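Local coordinates for conserved hypothetical protein (Enterococcus faecalis, PDB 1Z6M) that is of unknown function but has a thioredoxin-like fold with a CxxC pair at a helix start, consistent with a role in thiol-disulfide chemistry, at residues L76-V81 / L111-V116. Numbering follows the deposited sequence.
Sequences LQRGNV and LTLEEV
R78 reaches across to the start of helix 113-123 and the loop just before it, and touches them along its whole length. Its CB and CG rest on a methyl of V116, CG lying 3.5 Å from V116 CG2. CD passes L111 O, 3.5 Å away. The chain bends, with chi2 at 103° and chi3 at -85°, and this double turn folds the guanidinium back over L113; NE, near L113 CD2, bonds weakly to S75 O. L113 CD2 sits over the centre of one guanidinium face, 3.5 Å from R78 CZ. At the edge, R78 NH1 donates to L111 O (2.9 Å, N-H...O 158°), the acceptor lying in the guanidinium plane. Arginine suits the site because its aliphatic part packs on valine while its N-H groups serve backbone carbonyls: NH2 binds E74 O. Leucine's branched end lets CD2 also meet Q77 O and V81 CG2, while short V81 and V116, with V81 CB 3.8 Å from V116 CG1, let the backbones come close. T112 N-caps the second helix, its OG1 accepting from E115 N. The contact, its centre about 17 Å from the chain's centre, joins helices 77-83 and 113-123, among those between strands 62-68 and 152-155 in sequence; W108 of helix 105-108 touches R78 and V116.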
loop_
_atom_site.group_PDB
_atom_site.type_symbol
_atom_site.label_atom_id
_atom_site.label_comp_id
_atom_site.label_asym_id
_atom_site.label_seq_id
_atom_site.Cartn_x
_atom_site.Cartn_y
_atom_site.Cartn_z
ATOM N N LEU A 76 5.851 4.616 12.291
ATOM C CA LEU A 76 5.420 3.677 11.270
ATOM C C LEU A 76 5.542 2.218 11.684
ATOM O O LEU A 76 4.901 1.350 11.086
ATOM C CB LEU A 76 6.133 3.932 9.941
ATOM C CG LEU A 76 5.879 5.300 9.289
ATOM C CD1 LEU A 76 6.540 5.338 7.915
ATOM C CD2 LEU A 76 4.398 5.608 9.180
ATOM N N GLN A 77 6.313 1.945 12.733
ATOM C CA GLN A 77 6.350 0.591 13.265
ATOM C C GLN A 77 4.973 0.093 13.720
ATOM O O GLN A 77 4.707 -1.110 13.691
ATOM C CB GLN A 77 7.373 0.474 14.393
ATOM C CG GLN A 77 8.815 0.616 13.911
ATOM C CD GLN A 77 9.827 0.462 15.027
ATOM O OE1 GLN A 77 9.523 -0.097 16.075
ATOM N NE2 GLN A 77 11.043 0.952 14.803
ATOM N N ARG A 78 4.095 1.001 14.150
ATOM C CA ARG A 78 2.724 0.617 14.456
ATOM C C ARG A 78 2.034 0.040 13.212
ATOM O O ARG A 78 1.293 -0.953 13.299
ATOM C CB ARG A 78 1.927 1.805 15.011
ATOM C CG ARG A 78 2.150 2.114 16.519
ATOM C CD ARG A 78 3.069 3.308 16.781
ATOM N NE ARG A 78 4.499 2.997 16.773
ATOM C CZ ARG A 78 5.171 2.485 17.800
ATOM N NH1 ARG A 78 4.541 2.166 18.931
ATOM N NH2 ARG A 78 6.476 2.270 17.681
ATOM N N GLY A 79 2.292 0.662 12.058
ATOM C CA GLY A 79 1.767 0.158 10.796
ATOM C C GLY A 79 2.297 -1.218 10.480
ATOM O O GLY A 79 1.562 -2.069 9.982
ATOM N N ASN A 80 3.575 -1.440 10.776
ATOM C CA ASN A 80 4.168 -2.749 10.544
ATOM C C ASN A 80 3.366 -3.860 11.215
ATOM O O ASN A 80 3.132 -4.916 10.626
ATOM C CB ASN A 80 5.616 -2.821 11.059
ATOM C CG ASN A 80 6.551 -1.808 10.413
ATOM O OD1 ASN A 80 6.170 -1.052 9.521
ATOM N ND2 ASN A 80 7.804 -1.802 10.875
ATOM N N VAL A 81 2.950 -3.618 12.458
ATOM C CA VAL A 81 2.169 -4.597 13.193
ATOM C C VAL A 81 0.885 -4.893 12.418
ATOM O O VAL A 81 0.552 -6.054 12.181
ATOM C CB VAL A 81 1.813 -4.107 14.614
ATOM C CG1 VAL A 81 0.918 -5.127 15.321
ATOM C CG2 VAL A 81 3.077 -3.838 15.436
ATOM N N LEU A 111 -0.473 3.824 19.695
ATOM C CA LEU A 111 -0.397 2.832 20.757
ATOM C C LEU A 111 0.972 2.160 20.787
ATOM O O LEU A 111 1.759 2.275 19.839
ATOM C CB LEU A 111 -1.497 1.781 20.588
ATOM C CG LEU A 111 -2.942 2.288 20.550
ATOM C CD1 LEU A 111 -3.885 1.126 20.312
ATOM C CD2 LEU A 111 -3.316 3.036 21.820
ATOM N N THR A 112 1.271 1.476 21.888
ATOM C CA THR A 112 2.471 0.647 21.923
ATOM C C THR A 112 2.309 -0.487 20.916
ATOM O O THR A 112 1.188 -0.812 20.506
ATOM C CB THR A 112 2.704 -0.000 23.290
ATOM O OG1 THR A 112 1.656 -0.948 23.530
ATOM C CG2 THR A 112 2.782 1.044 24.416
ATOM N N LEU A 113 3.420 -1.095 20.519
ATOM C CA LEU A 113 3.347 -2.148 19.497
ATOM C C LEU A 113 2.472 -3.313 19.955
ATOM O O LEU A 113 1.703 -3.878 19.178
ATOM C CB LEU A 113 4.740 -2.635 19.085
ATOM C CG LEU A 113 5.615 -1.565 18.421
ATOM C CD1 LEU A 113 6.952 -2.161 18.012
ATOM C CD2 LEU A 113 4.921 -0.970 17.202
ATOM N N GLU A 114 2.590 -3.670 21.229
ATOM C CA GLU A 114 1.739 -4.716 21.798
ATOM C C GLU A 114 0.253 -4.334 21.727
ATOM O O GLU A 114 -0.596 -5.169 21.410
ATOM C CB GLU A 114 2.165 -5.017 23.245
ATOM C CG GLU A 114 1.277 -5.999 23.996
ATOM C CD GLU A 114 1.719 -6.205 25.432
ATOM O OE1 GLU A 114 2.702 -5.557 25.856
ATOM O OE2 GLU A 114 1.078 -7.008 26.143
ATOM N N GLU A 115 -0.057 -3.072 22.005
ATOM C CA GLU A 115 -1.445 -2.619 21.984
ATOM C C GLU A 115 -1.998 -2.477 20.568
ATOM O O GLU A 115 -3.183 -2.639 20.361
ATOM C CB GLU A 115 -1.617 -1.329 22.783
ATOM C CG GLU A 115 -1.512 -1.516 24.299
ATOM C CD GLU A 115 -2.670 -2.312 24.908
ATOM O OE1 GLU A 115 -3.741 -2.435 24.274
ATOM O OE2 GLU A 115 -2.518 -2.810 26.046
ATOM N N VAL A 116 -1.124 -2.227 19.587
ATOM C CA VAL A 116 -1.595 -2.236 18.206
ATOM C C VAL A 116 -2.075 -3.649 17.859
ATOM O O VAL A 116 -3.122 -3.810 17.237
ATOM C CB VAL A 116 -0.518 -1.773 17.201
ATOM C CG1 VAL A 116 -1.041 -1.905 15.774
ATOM C CG2 VAL A 116 -0.103 -0.340 17.472
HETATM O O HOH W 1 6.068 0.654 21.534
#